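Local structure of putative mannose-1-phosphate guanylyl transferase (Thermus thermophilus, 2CU2) at residues V58-E63 with S220-Y225; A123-A128 with R245-R250; L200-R203 with H208-A211; P252-G257 with L262-S267. The protein probably transfers a guanylyl group from GTP to mannose 1-phosphate, making GDP-mannose, by means of a nucleotidyltransferase domain of the GT-A type. All coordinates share one frame; numbering follows the deposited sequence.

From the N terminus, strand 54-59 leads into the first half of contact 1, whose loop closes far along the chain where Ser-220 to Tyr-225 start helix 221-226. Before that, helix 115-128 opens contact 2, which closes later still on strand 244-249, so contacts 1 and 2 cross; both reach the same mixed sheet, their centres 31 Å apart. Contact 3, where helices 194-204 and 206-216 pack across a short turn, lies within both spans and touches contact 1 through Ala-211 and Val-224. Contact 4 follows in series: just after strand 244-249 it ties strand 253-254 to helix 261-266, on the other side of the chain's centre from contacts 1 and 3.

Contact 1. Residues V58-E63 with S220-Y225; sequences VRRDQE and SLEEVY
Arg-60 and Glu-222 meet at the protein surface in one salt bridge, which joins the short 3-10 turn just after strand 54-59, in the central mixed sheet of the nucleotidyltransferase fold, to the first turn of helix 221-226. The backbones stay well apart, the CA atoms of Arg-60 and Glu-222 being 10.5 Å from each other, and only the long side chains span the interval. The ionic part rests on Arg-60 NH1, which donates to Glu-222 OE2 over 3.2 Å. The bond is bent, with an angle of 137° at the hydrogen, and reaches the anti lone pair of the oxygen, the one turned from OE1. Although the guanidinium and carboxylate planes are only 17° apart, OE2 sits somewhat out of the arginine plane, and a single oxygen faces the guanidinium edge instead of a two-oxygen grip. Arg-60 sends CG anti to its own nitrogen (chi1 167°) and bends at chi3 to bring NH1 round, while the glutamate chain bends at chi2 and crosses it at about a right angle. Both residues are exposed, so solvent probably screens the pair. Arg-60 has backbone hydrogen bonding with Glu-78 of the adjoining strand 74-78; on the other side the Ser-220 side chain caps the helix, OG accepting weakly from Glu-223 N. Below the surface, Tyr-225 packs on Glu-78 and on Leu-90 of helix 83-98. The second terminal nitrogen of the arginine, Arg-60 NH2, also lies near the same oxygen, 3.4 Å from Glu-222 OE2.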
loop_
_atom_site.group_PDB
_atom_site.type_symbol
_atom_site.label_atom_id
_atom_site.label_comp_id
_atom_site.label_asym_id
_atom_site.label_seq_id
_atom_site.Cartn_x
_atom_site.Cartn_y
_atom_site.Cartn_z
ATOM N N VAL A 58 14.468 21.793 19.822
ATOM C CA VAL A 58 13.925 20.449 19.691
ATOM C C VAL A 58 13.903 19.726 21.037
ATOM O O VAL A 58 14.567 20.104 21.993
ATOM C CB VAL A 58 14.799 19.681 18.697
ATOM C CG1 VAL A 58 14.886 20.447 17.380
ATOM C CG2 VAL A 58 16.195 19.512 19.264
ATOM N N ARG A 59 13.070 18.674 21.104
ATOM C CA ARG A 59 12.984 17.907 22.340
ATOM C C ARG A 59 14.316 17.231 22.675
ATOM O O ARG A 59 15.135 16.933 21.816
ATOM C CB ARG A 59 11.888 16.855 22.173
ATOM C CG ARG A 59 10.490 17.442 22.363
ATOM C CD ARG A 59 10.212 17.796 23.829
ATOM N NE ARG A 59 9.907 16.587 24.600
ATOM C CZ ARG A 59 8.667 16.078 24.482
ATOM N NH1 ARG A 59 7.779 16.671 23.703
ATOM N NH2 ARG A 59 8.350 14.953 25.129
ATOM N N ARG A 60 14.532 17.031 23.986
ATOM C CA ARG A 60 15.768 16.425 24.442
ATOM C C ARG A 60 15.968 15.029 23.855
ATOM O O ARG A 60 17.073 14.609 23.540
ATOM C CB ARG A 60 15.724 16.356 25.972
ATOM C CG ARG A 60 16.818 15.451 26.543
ATOM C CD ARG A 60 17.051 15.701 28.038
ATOM N NE ARG A 60 16.338 14.707 28.845
ATOM C CZ ARG A 60 15.807 15.123 30.009
ATOM N NH1 ARG A 60 15.927 16.385 30.381
ATOM N NH2 ARG A 60 15.169 14.250 30.795
ATOM N N ASP A 61 14.857 14.278 23.731
ATOM C CA ASP A 61 15.000 12.915 23.240
ATOM C C ASP A 61 15.174 12.858 21.715
ATOM O O ASP A 61 15.302 11.797 21.115
ATOM C CB ASP A 61 13.800 12.078 23.696
ATOM C CG ASP A 61 12.502 12.763 23.302
ATOM O OD1 ASP A 61 11.516 12.571 24.017
ATOM O OD2 ASP A 61 12.486 13.458 22.290
ATOM N N GLN A 62 15.161 14.047 21.079
ATOM C CA GLN A 62 15.295 14.081 19.622
ATOM C C GLN A 62 16.652 14.633 19.178
ATOM O O GLN A 62 16.871 14.971 18.022
ATOM C CB GLN A 62 14.165 14.947 19.046
ATOM C CG GLN A 62 13.277 14.180 18.065
ATOM C CD GLN A 62 12.194 13.452 18.828
ATOM O OE1 GLN A 62 11.933 12.274 18.648
ATOM N NE2 GLN A 62 11.536 14.226 19.715
ATOM N N GLU A 63 17.575 14.757 20.148
ATOM C CA GLU A 63 18.878 15.320 19.825
ATOM C C GLU A 63 19.564 14.562 18.684
ATOM O O GLU A 63 20.263 15.125 17.852
ATOM C CB GLU A 63 19.749 15.262 21.080
ATOM C CG GLU A 63 21.051 16.042 20.904
ATOM C CD GLU A 63 21.841 16.001 22.191
ATOM O OE1 GLU A 63 22.867 16.661 22.267
ATOM O OE2 GLU A 63 21.424 15.300 23.111
ATOM N N SER A 220 18.149 25.883 37.069
ATOM C CA SER A 220 18.290 24.699 36.219
ATOM C C SER A 220 17.149 24.592 35.205
ATOM O O SER A 220 15.975 24.683 35.530
ATOM C CB SER A 220 18.297 23.462 37.125
ATOM O OG SER A 220 18.061 22.298 36.332
ATOM N N LEU A 221 17.543 24.431 33.931
ATOM C CA LEU A 221 16.566 24.312 32.856
ATOM C C LEU A 221 15.537 23.218 33.149
ATOM O O LEU A 221 14.334 23.392 32.994
ATOM C CB LEU A 221 17.317 23.989 31.563
ATOM C CG LEU A 221 16.379 23.833 30.364
ATOM C CD1 LEU A 221 15.486 25.058 30.157
ATOM C CD2 LEU A 221 17.129 23.624 29.048
ATOM N N GLU A 222 16.054 22.042 33.549
ATOM C CA GLU A 222 15.163 20.930 33.855
ATOM C C GLU A 222 14.138 21.309 34.925
ATOM O O GLU A 222 12.942 21.088 34.794
ATOM C CB GLU A 222 16.015 19.757 34.342
ATOM C CG GLU A 222 15.991 18.576 33.371
ATOM C CD GLU A 222 15.721 17.303 34.138
ATOM O OE1 GLU A 222 15.433 17.382 35.323
ATOM O OE2 GLU A 222 15.803 16.232 33.538
ATOM N N GLU A 223 14.654 21.866 36.037
ATOM C CA GLU A 223 13.764 22.269 37.119
ATOM C C GLU A 223 12.713 23.272 36.640
ATOM O O GLU A 223 11.516 23.089 36.817
ATOM C CB GLU A 223 14.614 22.893 38.228
ATOM C CG GLU A 223 13.770 23.359 39.416
ATOM C CD GLU A 223 13.361 24.799 39.205
ATOM O OE1 GLU A 223 14.228 25.623 38.953
ATOM O OE2 GLU A 223 12.169 25.086 39.298
ATOM N N VAL A 224 13.239 24.364 36.045
ATOM C CA VAL A 224 12.355 25.426 35.561
ATOM C C VAL A 224 11.274 24.895 34.607
ATOM O O VAL A 224 10.093 25.182 34.746
ATOM C CB VAL A 224 13.199 26.495 34.862
ATOM C CG1 VAL A 224 12.284 27.505 34.165
ATOM C CG2 VAL A 224 14.063 27.231 35.868
ATOM N N TYR A 225 11.724 24.129 33.584
ATOM C CA TYR A 225 10.779 23.654 32.565
ATOM C C TYR A 225 9.689 22.746 33.157
ATOM O O TYR A 225 8.532 22.769 32.755
ATOM C CB TYR A 225 11.555 22.910 31.468
ATOM C CG TYR A 225 11.141 23.388 30.113
ATOM C CD1 TYR A 225 11.440 24.689 29.719
ATOM C CD2 TYR A 225 10.514 22.525 29.210
ATOM C CE1 TYR A 225 11.124 25.125 28.438
ATOM C CE2 TYR A 225 10.187 22.961 27.930
ATOM C CZ TYR A 225 10.480 24.259 27.547
ATOM O OH TYR A 225 10.138 24.709 26.282
#

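Contact 2. Residues A123-A128 with R245-R250; sequences ATMLEA and RVVLGR
Met-125 and Thr-124 press against Val-247 where helix 115-128 packs on strand 244-249 of the central mixed sheet, an alpha/beta layer of the nucleotidyltransferase domain. The two elements run nearly antiparallel, at 167°, with their axes 8.6 Å apart. The tight part is apolar and centres on one methyl group: Val-247 CG2 comes within 3.5 Å of Met-125 CG, both residues being buried. Val-247 CG2 reaches the helix because it stands beside the backbone nitrogen, opposite the carbonyl carbon; CG1, anti to the nitrogen (chi1 179°), is the more distant of the two methyls from Thr-124 CG2. The looser side is at Thr-124, which is partly exposed and whose CG2 stays 3.9 Å from Val-247 CG2. Thr-124 offers this carbon branch to the strand and keeps OG1 for Glu-120 O, one turn back in its own helix. Val-135 and Leu-137 of strand 134-139 continue the apolar layer around Met-125. At Ala-128 the packing gives way to a polar clasp. Arg-245, extended from CG to NE, passes its CD 4.2 Å from Ala-128 CB and turns its guanidinium to Ala-128 O; NH2 pairs with Glu-130, and Phe-133 adds a cation-pi contact. Were Arg-245 replaced by an alanine, Ala-128 O would probably lose this donor and Glu-130 its ionic mate, with a gap beside the Ala-128 methyl. The bond at the clasp is short, 2.6 Å from Arg-245 NH1 to Ala-128 O, with the nitrogen above the carbonyl plane and the oxygen close to the guanidinium plane.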
loop_
_atom_site.group_PDB
_atom_site.type_symbol
_atom_site.label_atom_id
_atom_site.label_comp_id
_atom_site.label_asym_id
_atom_site.label_seq_id
_atom_site.Cartn_x
_atom_site.Cartn_y
_atom_site.Cartn_z
ATOM N N ALA A 123 12.133 40.225 6.609
ATOM C CA ALA A 123 12.932 41.444 6.707
ATOM C C ALA A 123 12.013 42.584 7.117
ATOM O O ALA A 123 12.352 43.399 7.981
ATOM C CB ALA A 123 13.592 41.759 5.365
ATOM N N THR A 124 10.838 42.630 6.500
ATOM C CA THR A 124 9.875 43.676 6.812
ATOM C C THR A 124 9.348 43.549 8.238
ATOM O O THR A 124 9.050 44.550 8.887
ATOM C CB THR A 124 8.708 43.649 5.818
ATOM O OG1 THR A 124 9.217 43.911 4.504
ATOM C CG2 THR A 124 7.674 44.700 6.172
ATOM N N MET A 125 9.245 42.320 8.733
ATOM C CA MET A 125 8.768 42.101 10.094
ATOM C C MET A 125 9.787 42.640 11.095
ATOM O O MET A 125 9.422 43.240 12.102
ATOM C CB MET A 125 8.523 40.609 10.336
ATOM C CG MET A 125 7.174 40.112 9.808
ATOM S SD MET A 125 6.933 38.330 10.034
ATOM C CE MET A 125 7.098 38.187 11.821
ATOM N N LEU A 126 11.065 42.429 10.808
ATOM C CA LEU A 126 12.125 42.914 11.682
ATOM C C LEU A 126 12.038 44.437 11.820
ATOM O O LEU A 126 12.158 44.976 12.922
ATOM C CB LEU A 126 13.493 42.514 11.125
ATOM C CG LEU A 126 13.738 41.006 11.063
ATOM C CD1 LEU A 126 15.046 40.713 10.330
ATOM C CD2 LEU A 126 13.774 40.446 12.482
ATOM N N GLU A 127 11.804 45.120 10.704
ATOM C CA GLU A 127 11.703 46.574 10.691
ATOM C C GLU A 127 10.475 47.064 11.462
ATOM O O GLU A 127 10.503 48.061 12.171
ATOM C CB GLU A 127 11.617 47.034 9.236
ATOM C CG GLU A 127 12.897 46.744 8.458
ATOM C CD GLU A 127 13.011 47.721 7.310
ATOM O OE1 GLU A 127 12.048 47.874 6.574
ATOM O OE2 GLU A 127 14.065 48.334 7.168
ATOM N N ALA A 128 9.356 46.341 11.274
ATOM C CA ALA A 128 8.112 46.759 11.907
ATOM C C ALA A 128 8.149 46.496 13.411
ATOM O O ALA A 128 7.275 46.894 14.170
ATOM C CB ALA A 128 6.965 45.974 11.267
ATOM N N ARG A 245 1.691 44.250 15.137
ATOM C CA ARG A 245 1.702 44.579 13.716
ATOM C C ARG A 245 1.737 43.305 12.866
ATOM O O ARG A 245 2.219 42.262 13.281
ATOM C CB ARG A 245 2.941 45.429 13.427
ATOM C CG ARG A 245 2.790 46.877 13.894
ATOM C CD ARG A 245 4.130 47.621 13.892
ATOM N NE ARG A 245 3.930 49.047 14.168
ATOM C CZ ARG A 245 5.032 49.808 14.321
ATOM N NH1 ARG A 245 6.235 49.269 14.216
ATOM N NH2 ARG A 245 4.902 51.114 14.574
ATOM N N VAL A 246 1.165 43.399 11.652
ATOM C CA VAL A 246 1.127 42.220 10.794
ATOM C C VAL A 246 1.643 42.523 9.385
ATOM O O VAL A 246 1.231 43.477 8.736
ATOM C CB VAL A 246 -0.319 41.727 10.727
ATOM C CG1 VAL A 246 -0.398 40.447 9.896
ATOM C CG2 VAL A 246 -0.835 41.450 12.127
ATOM N N VAL A 247 2.530 41.648 8.930
ATOM C CA VAL A 247 3.039 41.646 7.564
ATOM C C VAL A 247 2.418 40.520 6.735
ATOM O O VAL A 247 2.386 39.362 7.125
ATOM C CB VAL A 247 4.559 41.483 7.618
ATOM C CG1 VAL A 247 5.129 41.460 6.201
ATOM C CG2 VAL A 247 5.174 42.641 8.380
ATOM N N LEU A 248 1.873 40.906 5.565
ATOM C CA LEU A 248 1.250 39.911 4.703
ATOM C C LEU A 248 2.263 39.263 3.756
ATOM O O LEU A 248 2.890 39.906 2.925
ATOM C CB LEU A 248 0.157 40.605 3.886
ATOM C CG LEU A 248 -1.078 40.953 4.719
ATOM C CD1 LEU A 248 -2.266 41.366 3.850
ATOM C CD2 LEU A 248 -1.561 39.791 5.584
ATOM N N GLY A 249 2.442 37.941 3.934
ATOM C CA GLY A 249 3.293 37.197 3.013
ATOM C C GLY A 249 2.491 36.733 1.794
ATOM O O GLY A 249 1.352 36.299 1.891
ATOM N N ARG A 250 3.107 36.878 0.604
ATOM C CA ARG A 250 2.381 36.542 -0.618
ATOM C C ARG A 250 2.957 35.304 -1.308
ATOM O O ARG A 250 2.617 34.970 -2.436
ATOM C CB ARG A 250 2.460 37.741 -1.558
ATOM C CG ARG A 250 2.047 39.045 -0.881
ATOM C CD ARG A 250 1.466 40.045 -1.885
ATOM N NE ARG A 250 1.031 41.265 -1.201
ATOM C CZ ARG A 250 -0.157 41.227 -0.570
ATOM N NH1 ARG A 250 -0.874 40.117 -0.569
ATOM N NH2 ARG A 250 -0.602 42.315 0.068
#

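Contact 3. Residues L200-R203 with H208-A211; sequences LFRR and HHEA
Phe-201 and His-209 bring the backbones of helices 194-204 and 206-216 within 4.7 Å, CA to CA, in two consecutive helices joined by a very short turn, so near in sequence that the chain barely leaves one helix before starting the next. On the buried side, His-208 CB sits over the centre of the Phe-201 ring, 3.8 Å from its centroid and only 7° off the normal: a CH-pi contact in which all six ring carbons lie at similar distances from one methylene. The imidazole beyond it presents its edge to the same aromatic face, with centroids 5.5 Å apart and planes at 57°, an edge-to-face pair well short of perpendicular. Phe-201 CG lies anti to its carbonyl carbon (chi1 -82°), a setting that carries the ring to the methylene of His-208. Leu-89 of helix 83-98 adjoins both aromatic residues, and Val-237 of helix 233-238 meets Phe-201, placing this side of the helix pair against helices 83-98 and 233-238 of the nucleotidyltransferase domain. Between the two helices the backbone is close enough for the methylene groups to touch, Phe-201 CB standing 3.7 Å from His-209 CB. Toward the surface, Arg-202 and His-209 run side by side in the same direction. Arg-202 CG lies over one face of the imidazole, offset toward the rim, while CB and CD approach CD2 and NE2; the guanidinium leads away to a salt bridge with Glu-199, and arginine and histidine thus meet by carbon, not by charge. The nearest approach in this outer pair is Arg-202 CB to His-209 CD2, at 3.4 Å.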
loop_
_atom_site.group_PDB
_atom_site.type_symbol
_atom_site.label_atom_id
_atom_site.label_comp_id
_atom_site.label_asym_id
_atom_site.label_seq_id
_atom_site.Cartn_x
_atom_site.Cartn_y
_atom_site.Cartn_z
ATOM N N LEU A 200 5.989 41.259 27.739
ATOM C CA LEU A 200 4.722 40.577 27.495
ATOM C C LEU A 200 4.516 39.404 28.458
ATOM O O LEU A 200 3.415 39.123 28.909
ATOM C CB LEU A 200 4.699 40.078 26.046
ATOM C CG LEU A 200 4.364 41.189 25.044
ATOM C CD1 LEU A 200 4.400 40.708 23.596
ATOM C CD2 LEU A 200 2.979 41.805 25.235
ATOM N N PHE A 201 5.622 38.672 28.725
ATOM C CA PHE A 201 5.527 37.588 29.703
ATOM C C PHE A 201 5.048 38.143 31.052
ATOM O O PHE A 201 4.174 37.602 31.718
ATOM C CB PHE A 201 6.917 36.950 29.892
ATOM C CG PHE A 201 7.271 35.943 28.819
ATOM C CD1 PHE A 201 6.307 35.470 27.933
ATOM C CD2 PHE A 201 8.573 35.466 28.745
ATOM C CE1 PHE A 201 6.662 34.528 26.969
ATOM C CE2 PHE A 201 8.919 34.527 27.779
ATOM C CZ PHE A 201 7.967 34.056 26.883
ATOM N N ARG A 202 5.694 39.258 31.458
ATOM C CA ARG A 202 5.367 39.879 32.742
ATOM C C ARG A 202 3.876 40.228 32.858
ATOM O O ARG A 202 3.255 40.080 33.902
ATOM C CB ARG A 202 6.211 41.147 32.885
ATOM C CG ARG A 202 5.726 42.044 34.023
ATOM C CD ARG A 202 6.887 42.577 34.869
ATOM N NE ARG A 202 6.630 43.960 35.283
ATOM C CZ ARG A 202 7.313 44.931 34.648
ATOM N NH1 ARG A 202 8.170 44.622 33.690
ATOM N NH2 ARG A 202 7.114 46.209 34.985
ATOM N N ARG A 203 3.310 40.738 31.739
ATOM C CA ARG A 203 1.920 41.212 31.784
ATOM C C ARG A 203 0.877 40.084 31.667
ATOM O O ARG A 203 -0.129 40.072 32.359
ATOM C CB ARG A 203 1.687 42.203 30.640
ATOM C CG ARG A 203 2.499 43.492 30.752
ATOM C CD ARG A 203 2.301 44.387 29.519
ATOM N NE ARG A 203 3.098 45.607 29.636
ATOM C CZ ARG A 203 3.250 46.381 28.541
ATOM N NH1 ARG A 203 2.683 46.048 27.391
ATOM N NH2 ARG A 203 3.975 47.495 28.631
ATOM N N HIS A 208 5.966 32.371 32.862
ATOM C CA HIS A 208 7.116 32.437 31.960
ATOM C C HIS A 208 8.039 33.619 32.284
ATOM O O HIS A 208 9.244 33.583 32.067
ATOM C CB HIS A 208 6.601 32.542 30.516
ATOM C CG HIS A 208 6.073 31.208 30.044
ATOM N ND1 HIS A 208 5.095 30.517 30.682
ATOM C CD2 HIS A 208 6.503 30.449 28.950
ATOM C CE1 HIS A 208 4.929 29.379 29.975
ATOM N NE2 HIS A 208 5.760 29.311 28.933
ATOM N N HIS A 209 7.433 34.723 32.769
ATOM C CA HIS A 209 8.268 35.864 33.159
ATOM C C HIS A 209 9.184 35.484 34.326
ATOM O O HIS A 209 10.374 35.782 34.362
ATOM C CB HIS A 209 7.362 37.049 33.541
ATOM C CG HIS A 209 8.130 38.068 34.351
ATOM N ND1 HIS A 209 8.184 38.058 35.705
ATOM C CD2 HIS A 209 8.837 39.192 33.897
ATOM C CE1 HIS A 209 8.918 39.131 36.057
ATOM N NE2 HIS A 209 9.324 39.828 34.995
ATOM N N GLU A 210 8.570 34.804 35.321
ATOM C CA GLU A 210 9.350 34.336 36.468
ATOM C C GLU A 210 10.397 33.307 36.040
ATOM O O GLU A 210 11.536 33.305 36.486
ATOM C CB GLU A 210 8.385 33.718 37.492
ATOM C CG GLU A 210 8.977 33.677 38.906
ATOM C CD GLU A 210 7.942 33.143 39.879
ATOM O OE1 GLU A 210 7.814 31.937 39.995
ATOM O OE2 GLU A 210 7.295 33.946 40.547
ATOM N N ALA A 211 9.955 32.380 35.168
ATOM C CA ALA A 211 10.888 31.376 34.673
ATOM C C ALA A 211 12.072 32.023 33.953
ATOM O O ALA A 211 13.223 31.638 34.108
ATOM C CB ALA A 211 10.133 30.444 33.722
#

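Contact 4. Residues P252-G257 with L262-S267; sequences PWDDVG and LERVFS
A salt-bridge network built on an Asx turn ties strand 253-254 to helix 261-266 in the nucleotidyltransferase domain, with Asp-254 and Arg-264 at its heart. Arg-264 grips the carboxylate side-on with two nitrogens: NH2 donates to Asp-254 OD1 at 2.7 Å in a nearly straight bond (175°), and NE donates to Asp-254 OD2 at 2.8 Å. Each oxygen uses its syn lone pair, and the two flat groups lie almost coplanar, 11° apart, so the pair of bonds fixes the rotation of both. The bend at chi3 of Arg-264 (-57°) brings the NE and NH2 edge of the guanidinium up to the carboxylate, close to its plane. Asp-254 OD1 also takes Val-256 N on its anti lone pair, closing the Asx turn; one oxygen thereby joins the arginine to the loop backbone. A smaller apolar patch sits beside the bridge, where Asp-254 CB meets Val-265 CG2 at 3.7 Å. With an asparagine in place of Asp-254, the arginine would probably lose the charge of its close partner and one of its two acceptors there, leaving the guanidinium freer to turn. Asp-255 contributes at longer range, its OD2 3.9 Å from Arg-264 NH2, and is bound more firmly by Tyr-148 OH. Farther along, Ser-267 OG donates to Arg-264 O as the helix ends. Strand 111-112 pairs antiparallel with 253-254, and Val-265 rests on its Tyr-111. A water completes the network in the plane of the guanidinium, accepting from Arg-264 NH2 at 2.8 Å and donating to Asp-255 OD2.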
loop_
_atom_site.group_PDB
_atom_site.type_symbol
_atom_site.label_atom_id
_atom_site.label_comp_id
_atom_site.label_asym_id
_atom_site.label_seq_id
_atom_site.Cartn_x
_atom_site.Cartn_y
_atom_site.Cartn_z
ATOM N N PRO A 252 3.377 31.103 -1.535
ATOM C CA PRO A 252 2.610 29.907 -1.237
ATOM C C PRO A 252 2.991 29.342 0.134
ATOM O O PRO A 252 4.154 29.283 0.511
ATOM C CB PRO A 252 2.898 28.881 -2.333
ATOM C CG PRO A 252 3.444 29.685 -3.509
ATOM C CD PRO A 252 4.127 30.932 -2.770
ATOM N N TRP A 253 1.951 28.964 0.900
ATOM C CA TRP A 253 2.224 28.531 2.265
ATOM C C TRP A 253 1.192 27.517 2.774
ATOM O O TRP A 253 -0.012 27.664 2.612
ATOM C CB TRP A 253 2.229 29.768 3.165
ATOM C CG TRP A 253 2.335 29.370 4.585
ATOM C CD1 TRP A 253 3.524 29.189 5.328
ATOM C CD2 TRP A 253 1.239 29.142 5.503
ATOM N NE1 TRP A 253 3.283 28.876 6.628
ATOM C CE2 TRP A 253 1.804 28.834 6.763
ATOM C CE3 TRP A 253 -0.147 29.171 5.363
ATOM C CZ2 TRP A 253 0.982 28.569 7.847
ATOM C CZ3 TRP A 253 -0.971 28.907 6.446
ATOM C CH2 TRP A 253 -0.401 28.600 7.694
ATOM N N ASP A 254 1.721 26.432 3.373
ATOM C CA ASP A 254 0.857 25.421 3.976
ATOM C C ASP A 254 1.518 24.841 5.231
ATOM O O ASP A 254 2.725 24.678 5.306
ATOM C CB ASP A 254 0.637 24.309 2.949
ATOM C CG ASP A 254 -0.715 23.649 3.190
ATOM O OD1 ASP A 254 -0.836 22.936 4.187
ATOM O OD2 ASP A 254 -1.618 23.838 2.376
ATOM N N ASP A 255 0.692 24.565 6.254
ATOM C CA ASP A 255 1.276 24.014 7.471
ATOM C C ASP A 255 1.621 22.526 7.319
ATOM O O ASP A 255 2.297 21.928 8.147
ATOM C CB ASP A 255 0.319 24.260 8.646
ATOM C CG ASP A 255 -0.814 23.241 8.656
ATOM O OD1 ASP A 255 -1.311 22.955 9.748
ATOM O OD2 ASP A 255 -1.213 22.782 7.592
ATOM N N VAL A 256 1.120 21.935 6.214
ATOM C CA VAL A 256 1.350 20.512 5.962
ATOM C C VAL A 256 0.870 19.623 7.112
ATOM O O VAL A 256 1.574 18.745 7.593
ATOM C CB VAL A 256 2.842 20.281 5.713
ATOM C CG1 VAL A 256 3.050 18.901 5.094
ATOM C CG2 VAL A 256 3.390 21.342 4.774
ATOM N N GLY A 257 -0.367 19.889 7.573
ATOM C CA GLY A 257 -0.881 19.190 8.751
ATOM C C GLY A 257 -1.265 17.743 8.448
ATOM O O GLY A 257 -1.190 16.856 9.289
ATOM N N LEU A 262 -0.357 17.698 0.766
ATOM C CA LEU A 262 0.528 17.479 -0.369
ATOM C C LEU A 262 -0.110 17.976 -1.669
ATOM O O LEU A 262 0.545 18.525 -2.545
ATOM C CB LEU A 262 0.816 15.980 -0.464
ATOM C CG LEU A 262 2.079 15.576 0.303
ATOM C CD1 LEU A 262 1.920 15.724 1.818
ATOM C CD2 LEU A 262 2.488 14.123 0.057
ATOM N N GLU A 263 -1.412 17.736 -1.781
ATOM C CA GLU A 263 -2.123 18.152 -2.974
ATOM C C GLU A 263 -2.172 19.680 -3.030
ATOM O O GLU A 263 -1.894 20.282 -4.068
ATOM C CB GLU A 263 -3.536 17.575 -2.972
ATOM C CG GLU A 263 -4.404 18.069 -4.105
ATOM C CD GLU A 263 -5.750 17.367 -4.133
ATOM O OE1 GLU A 263 -5.780 16.131 -4.307
ATOM O OE2 GLU A 263 -6.778 18.051 -3.975
ATOM N N ARG A 264 -2.519 20.301 -1.906
ATOM C CA ARG A 264 -2.602 21.754 -1.834
ATOM C C ARG A 264 -1.253 22.370 -2.176
ATOM O O ARG A 264 -1.164 23.328 -2.951
ATOM C CB ARG A 264 -3.027 22.201 -0.430
ATOM C CG ARG A 264 -4.374 21.637 0.029
ATOM C CD ARG A 264 -4.879 22.349 1.272
ATOM N NE ARG A 264 -3.923 22.284 2.379
ATOM C CZ ARG A 264 -4.157 21.685 3.544
ATOM N NH1 ARG A 264 -5.323 21.088 3.770
ATOM N NH2 ARG A 264 -3.224 21.683 4.489
ATOM N N VAL A 265 -0.195 21.816 -1.599
ATOM C CA VAL A 265 1.133 22.340 -1.855
ATOM C C VAL A 265 1.495 22.263 -3.340
ATOM O O VAL A 265 2.085 23.195 -3.875
ATOM C CB VAL A 265 2.197 21.604 -1.017
ATOM C CG1 VAL A 265 3.596 22.033 -1.464
ATOM C CG2 VAL A 265 1.996 21.924 0.466
ATOM N N PHE A 266 1.126 21.173 -4.012
ATOM C CA PHE A 266 1.510 21.088 -5.418
ATOM C C PHE A 266 0.867 22.219 -6.243
ATOM O O PHE A 266 1.429 22.734 -7.203
ATOM C CB PHE A 266 1.090 19.709 -5.944
ATOM C CG PHE A 266 2.242 18.729 -5.908
ATOM C CD1 PHE A 266 2.911 18.482 -4.711
ATOM C CD2 PHE A 266 2.641 18.073 -7.069
ATOM C CE1 PHE A 266 3.987 17.602 -4.686
ATOM C CE2 PHE A 266 3.720 17.190 -7.031
ATOM C CZ PHE A 266 4.392 16.954 -5.842
ATOM N N SER A 267 -0.376 22.581 -5.854
ATOM C CA SER A 267 -1.066 23.698 -6.493
ATOM C C SER A 267 -1.226 23.508 -8.006
ATOM O O SER A 267 -0.974 24.394 -8.815
ATOM C CB SER A 267 -0.300 24.986 -6.186
ATOM O OG SER A 267 -0.597 25.399 -4.847
HETATM O O HOH W 1 -3.323 20.950 7.160
#